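Ras-associated and pleckstrin homology domains-containing protein 1 (Homo sapiens, PDB 4GMV) mediates localized membrane signals, is implicated in regulating lamellipodial dynamics and targets the actin regulators EVL and VASP to the leading edge. Local coordinates at residues W73-T78 / N107-M112; F179-S184 / N259-A264. All blocks are in the same frame, centred on the assembly; numbering follows the deposited sequence. Where two conformers were deposited one is given.

Overall arrangement
The two contacts belong to the two folded domains of this fragment. Interaction 1 pairs two antiparallel strands of the Ras-associating domain, while interaction 2 sets the end of a strand of the PH domain against that domain's long helix 251-266. Their centres lie about 24 Å apart, on opposite sides of the chain's centre, and their nearest atoms are about 8 Å apart, so they do not touch. Elements linked to one also reach the other: Lys117 of helix 115-122 bonds to Trp73 of interaction 1, and Leu120 of the same helix packs on Asn259, Arg262 and Ile263 of interaction 2. Arg262 also forms a salt bridge with Glu89, within the Ras-associating range.

Interaction 1: residues W73-T78 / N107-M112; sequences WSLVET and NKLIFM
Trp73 and Phe111 meet at one end of this antiparallel ladder, their rings nearly parallel but barely overlapping, centroids 5.0 Å apart. Trp73 CZ3 lies over one face of Phe111, near its rim, and Phe111 CZ comes 3.8 Å from Trp73 CE3. Phe111 reaches the indole because its CG lies anti to the backbone N (chi1 172°). Beside it, Leu75 puts CD2 4.0 Å from Phe111 CB. Leu75, Leu109 and Phe111 share the closely packed face, which Leu58 and Leu61 of helix 54-64 help cover. Buried Glu77 lies on this side too, its OE2 bonded to Trp101.

The opposite face is looser: Thr78, Lys108, Ile110 and Met112 are partly exposed there, though Val76 stays buried against Ile87. Val76 CB and Ile110 CB stand 4.1 Å apart, and the Ile110 and Thr78 side chains cross at about a right angle, Ile110 CD1 3.9 Å from Thr78 CG2. The extended Lys108 chain leads away to a salt bridge with Asp41.

Between the faces, Val76 and Ile110 form a hydrogen-bonded pair: Val76 N to Ile110 O and Ile110 N to Val76 O are both 2.8 Å. At the far end Lys108 N bonds to Thr78 OG1 (2.9 Å) instead of a backbone carbonyl. Strand 108-112 also bonds to His37 of strand 31-38. A sheet with a helix packed across one face is characteristic of the ubiquitin-like fold of Ras-associating domains.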
loop_
_atom_site.group_PDB
_atom_site.type_symbol
_atom_site.label_atom_id
_atom_site.label_comp_id
_atom_site.label_asym_id
_atom_site.label_seq_id
_atom_site.Cartn_x
_atom_site.Cartn_y
_atom_site.Cartn_z
ATOM N N TRP A 73 4.281 -10.329 5.641
ATOM C CA TRP A 73 5.236 -10.416 4.525
ATOM C C TRP A 73 4.756 -9.604 3.355
ATOM O O TRP A 73 3.619 -9.761 2.910
ATOM C CB TRP A 73 5.482 -11.861 4.067
ATOM C CG TRP A 73 6.264 -12.750 5.006
ATOM C CD1 TRP A 73 5.821 -13.918 5.626
ATOM C CD2 TRP A 73 7.663 -12.595 5.447
ATOM N NE1 TRP A 73 6.808 -14.467 6.400
ATOM C CE2 TRP A 73 7.937 -13.728 6.338
ATOM C CE3 TRP A 73 8.676 -11.670 5.204
ATOM C CZ2 TRP A 73 9.174 -13.899 6.956
ATOM C CZ3 TRP A 73 9.926 -11.863 5.832
ATOM C CH2 TRP A 73 10.162 -12.949 6.686
ATOM N N SER A 74 5.658 -8.760 2.844
ATOM C CA SER A 74 5.361 -7.714 1.872
ATOM C C SER A 74 6.479 -7.515 0.848
ATOM O O SER A 74 7.652 -7.804 1.124
ATOM C CB SER A 74 5.186 -6.382 2.597
ATOM O OG SER A 74 4.154 -6.451 3.558
ATOM N N LEU A 75 6.099 -7.024 -0.333
ATOM C CA LEU A 75 7.041 -6.402 -1.255
ATOM C C LEU A 75 6.879 -4.902 -1.131
ATOM O O LEU A 75 5.773 -4.376 -1.283
ATOM C CB LEU A 75 6.806 -6.835 -2.704
ATOM C CG LEU A 75 7.412 -8.174 -3.111
ATOM C CD1 LEU A 75 7.388 -8.256 -4.624
ATOM C CD2 LEU A 75 8.825 -8.376 -2.575
ATOM N N VAL A 76 7.994 -4.243 -0.838
ATOM C CA VAL A 76 8.067 -2.811 -0.589
ATOM C C VAL A 76 8.890 -2.187 -1.703
ATOM O O VAL A 76 9.950 -2.690 -2.061
ATOM C CB VAL A 76 8.745 -2.525 0.781
ATOM C CG1 VAL A 76 9.136 -1.054 0.924
ATOM C CG2 VAL A 76 7.843 -2.942 1.928
ATOM N N GLU A 77 8.379 -1.100 -2.253
ATOM C CA GLU A 77 9.068 -0.318 -3.263
ATOM C C GLU A 77 9.710 0.866 -2.557
ATOM O O GLU A 77 9.116 1.431 -1.645
ATOM C CB GLU A 77 8.044 0.184 -4.282
ATOM C CG GLU A 77 8.601 1.018 -5.412
ATOM C CD GLU A 77 7.522 1.486 -6.383
ATOM O OE1 GLU A 77 6.723 2.371 -6.009
ATOM O OE2 GLU A 77 7.473 0.983 -7.525
ATOM N N THR A 78 10.915 1.243 -2.957
ATOM C CA THR A 78 11.437 2.535 -2.535
ATOM C C THR A 78 11.606 3.391 -3.764
ATOM O O THR A 78 12.292 2.989 -4.698
ATOM C CB THR A 78 12.811 2.473 -1.816
ATOM O OG1 THR A 78 13.797 1.943 -2.708
ATOM C CG2 THR A 78 12.750 1.652 -0.533
ATOM N N ASN A 107 15.833 2.658 -7.325
ATOM C CA ASN A 107 14.737 2.067 -6.568
ATOM C C ASN A 107 15.060 0.646 -6.134
ATOM O O ASN A 107 15.738 -0.088 -6.856
ATOM C CB ASN A 107 13.455 2.037 -7.412
ATOM C CG ASN A 107 12.858 3.413 -7.643
ATOM O OD1 ASN A 107 13.362 4.419 -7.148
ATOM N ND2 ASN A 107 11.774 3.458 -8.402
ATOM N N LYS A 108 14.564 0.257 -4.960
ATOM C CA LYS A 108 14.767 -1.096 -4.439
ATOM C C LYS A 108 13.446 -1.829 -4.289
ATOM O O LYS A 108 12.378 -1.224 -4.168
ATOM C CB LYS A 108 15.486 -1.078 -3.086
ATOM C CG LYS A 108 16.896 -0.508 -3.094
ATOM C CD LYS A 108 17.544 -0.672 -1.721
ATOM C CE LYS A 108 18.737 0.255 -1.550
ATOM N NZ LYS A 108 19.577 -0.114 -0.374
ATOM N N LEU A 109 13.524 -3.150 -4.291
ATOM C CA LEU A 109 12.359 -3.967 -4.029
ATOM C C LEU A 109 12.701 -4.805 -2.814
ATOM O O LEU A 109 13.530 -5.709 -2.894
ATOM C CB LEU A 109 12.046 -4.822 -5.253
ATOM C CG LEU A 109 10.697 -5.493 -5.455
ATOM C CD1 LEU A 109 9.540 -4.494 -5.480
ATOM C CD2 LEU A 109 10.768 -6.252 -6.768
ATOM N N ILE A 110 12.092 -4.463 -1.678
ATOM C CA ILE A 110 12.394 -5.118 -0.406
ATOM C C ILE A 110 11.347 -6.176 -0.029
ATOM O O ILE A 110 10.149 -5.918 -0.035
ATOM C CB ILE A 110 12.578 -4.090 0.741
ATOM C CG1 ILE A 110 13.563 -2.985 0.325
ATOM C CG2 ILE A 110 13.081 -4.791 1.998
ATOM C CD1 ILE A 110 13.503 -1.730 1.170
ATOM N N PHE A 111 11.830 -7.379 0.266
ATOM C CA PHE A 111 11.003 -8.465 0.781
ATOM C C PHE A 111 11.200 -8.506 2.289
ATOM O O PHE A 111 12.294 -8.795 2.771
ATOM C CB PHE A 111 11.398 -9.800 0.134
ATOM C CG PHE A 111 10.738 -11.003 0.748
ATOM C CD1 PHE A 111 9.359 -11.101 0.815
ATOM C CD2 PHE A 111 11.507 -12.050 1.246
ATOM C CE1 PHE A 111 8.756 -12.210 1.380
ATOM C CE2 PHE A 111 10.913 -13.165 1.812
ATOM C CZ PHE A 111 9.529 -13.245 1.879
ATOM N N MET A 112 10.142 -8.165 3.021
ATOM C CA MET A 112 10.184 -8.135 4.477
ATOM C C MET A 112 8.790 -8.133 5.114
ATOM O O MET A 112 7.760 -8.005 4.419
ATOM C CB MET A 112 11.047 -6.958 4.992
ATOM C CG MET A 112 10.475 -5.559 4.757
ATOM S SD MET A 112 11.546 -4.190 5.295
ATOM C CE MET A 112 11.660 -4.455 7.071
#

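Interaction 2: residues F179-S184 / N259-A264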
loop_
_atom_site.group_PDB
_atom_site.type_symbol
_atom_site.label_atom_id
_atom_site.label_comp_id
_atom_site.label_asym_id
_atom_site.label_seq_id
_atom_site.Cartn_x
_atom_site.Cartn_y
_atom_site.Cartn_z
ATOM N N PHE A 179 -8.952 18.633 5.949
ATOM C CA PHE A 179 -9.264 17.611 4.943
ATOM C C PHE A 179 -10.356 16.637 5.386
ATOM O O PHE A 179 -10.541 16.376 6.579
ATOM C CB PHE A 179 -8.008 16.823 4.543
ATOM C CG PHE A 179 -6.956 17.658 3.881
ATOM C CD1 PHE A 179 -5.972 18.287 4.637
ATOM C CD2 PHE A 179 -6.954 17.829 2.508
ATOM C CE1 PHE A 179 -5.002 19.071 4.032
ATOM C CE2 PHE A 179 -5.989 18.608 1.893
ATOM C CZ PHE A 179 -5.014 19.235 2.657
ATOM N N LEU A 180 -11.090 16.113 4.414
ATOM C CA LEU A 180 -11.961 14.982 4.674
ATOM C C LEU A 180 -11.935 13.960 3.549
ATOM O O LEU A 180 -11.811 14.311 2.369
ATOM C CB LEU A 180 -13.389 15.411 5.022
ATOM C CG LEU A 180 -14.245 16.258 4.089
ATOM C CD1 LEU A 180 -14.858 15.395 2.995
ATOM C CD2 LEU A 180 -15.339 16.927 4.914
ATOM N N LEU A 181 -12.033 12.693 3.934
ATOM C CA LEU A 181 -12.007 11.594 2.980
ATOM C C LEU A 181 -13.407 11.122 2.645
ATOM O O LEU A 181 -14.219 10.846 3.544
ATOM C CB LEU A 181 -11.201 10.434 3.539
ATOM C CG LEU A 181 -10.900 9.265 2.605
ATOM C CD1 LEU A 181 -9.698 9.562 1.724
ATOM C CD2 LEU A 181 -10.627 8.040 3.451
ATOM N N ARG A 182 -13.681 11.041 1.345
ATOM C CA ARG A 182 -14.901 10.412 0.844
ATOM C C ARG A 182 -14.608 9.270 -0.138
ATOM O O ARG A 182 -13.452 8.854 -0.307
ATOM C CB ARG A 182 -15.827 11.450 0.229
ATOM C CG ARG A 182 -16.396 12.403 1.259
ATOM C CD ARG A 182 -17.828 12.791 0.937
ATOM N NE ARG A 182 -18.416 13.719 1.908
ATOM C CZ ARG A 182 -18.203 13.716 3.226
ATOM N NH1 ARG A 182 -17.410 12.813 3.796
ATOM N NH2 ARG A 182 -18.810 14.620 3.984
ATOM N N ALA A 183 -15.657 8.743 -0.766
ATOM C CA ALA A 183 -15.475 7.673 -1.746
ATOM C C ALA A 183 -14.806 8.227 -3.003
ATOM O O ALA A 183 -13.941 7.576 -3.596
ATOM C CB ALA A 183 -16.808 7.015 -2.076
ATOM N N SER A 184 -15.195 9.429 -3.423
ATOM C CA SER A 184 -14.646 10.004 -4.655
ATOM C C SER A 184 -13.210 10.521 -4.525
ATOM O O SER A 184 -12.557 10.788 -5.540
ATOM C CB SER A 184 -15.543 11.116 -5.188
ATOM O OG SER A 184 -14.852 11.875 -6.167
ATOM N N ASN A 259 -4.509 4.309 5.875
ATOM C CA ASN A 259 -5.470 3.205 5.861
ATOM C C ASN A 259 -6.815 3.521 5.202
ATOM O O ASN A 259 -7.344 2.692 4.462
ATOM C CB ASN A 259 -5.616 2.563 7.249
ATOM C CG ASN A 259 -4.418 1.691 7.593
ATOM O OD1 ASN A 259 -4.027 0.854 6.790
ATOM N ND2 ASN A 259 -3.810 1.901 8.763
ATOM N N GLY A 260 -7.332 4.724 5.448
ATOM C CA GLY A 260 -8.586 5.180 4.853
ATOM C C GLY A 260 -8.510 5.392 3.350
ATOM O O GLY A 260 -9.418 5.006 2.624
ATOM N N ILE A 261 -7.429 6.020 2.889
ATOM C CA ILE A 261 -7.137 6.136 1.460
ATOM C C ILE A 261 -7.023 4.742 0.822
ATOM O O ILE A 261 -7.512 4.523 -0.284
ATOM C CB ILE A 261 -5.855 6.970 1.217
ATOM C CG1 ILE A 261 -6.051 8.414 1.691
ATOM C CG2 ILE A 261 -5.420 6.930 -0.245
ATOM C CD1 ILE A 261 -4.763 9.122 2.071
ATOM N N ARG A 262 -6.403 3.795 1.523
ATOM C CA ARG A 262 -6.291 2.423 1.007
ATOM C C ARG A 262 -7.639 1.728 0.912
ATOM O O ARG A 262 -7.882 0.982 -0.037
ATOM C CB ARG A 262 -5.325 1.589 1.832
ATOM C CG ARG A 262 -3.881 1.976 1.600
ATOM C CD ARG A 262 -2.966 1.249 2.555
ATOM N NE ARG A 262 -2.922 -0.205 2.340
ATOM C CZ ARG A 262 -3.278 -1.101 3.254
ATOM N NH1 ARG A 262 -3.732 -0.676 4.421
ATOM N NH2 ARG A 262 -3.210 -2.411 3.002
ATOM N N ILE A 263 -8.516 1.975 1.882
ATOM C CA ILE A 263 -9.864 1.431 1.817
ATOM C C ILE A 263 -10.629 2.100 0.669
ATOM O O ILE A 263 -11.208 1.423 -0.167
ATOM C CB ILE A 263 -10.605 1.590 3.160
ATOM C CG1 ILE A 263 -9.963 0.681 4.215
ATOM C CG2 ILE A 263 -12.091 1.289 3.005
ATOM C CD1 ILE A 263 -10.162 1.148 5.648
ATOM N N ALA A 264 -10.592 3.429 0.622
ATOM C CA ALA A 264 -11.266 4.204 -0.431
ATOM C C ALA A 264 -10.747 3.907 -1.843
ATOM O O ALA A 264 -11.512 3.887 -2.781
ATOM C CB ALA A 264 -11.179 5.695 -0.131
#
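Leu181 spreads its two methyl branches over helix 251-266, and each finds a different kind of surface. Its CG stands anti to the backbone N (chi1 -172°), which carries the fork out from the strand toward the helix. CD1 meets the side chain of Ile261, 3.8 Å from CG1, the two side chains crossing at about a right angle. CD2 settles instead on bare backbone at Gly260, 3.4 Å from Gly260 O. With no side chain there, the methyl can lie directly against the helix, whose Gly260 O is already engaged by Ala264 N in a helical bond of 2.8 Å. One turn on, the Ala264 methyl faces the strand and lies 4.3 Å from Leu181 CD2. It also comes 3.9 Å from Arg182 O, where the strand has ended; Arg182 starts its side chain away from the helix, and Leu180 CD1 lies over its guanidinium.

Ile186 of the next strand packs on Leu181 as well, and Leu206 touches Ala264. Here the C-terminal helix of the PH domain meets strand 174-181 in the domain's beta-barrel. No hydrogen bond or salt bridge joins the segments, so the contact rests on van der Waals fit and the burial of apolar groups.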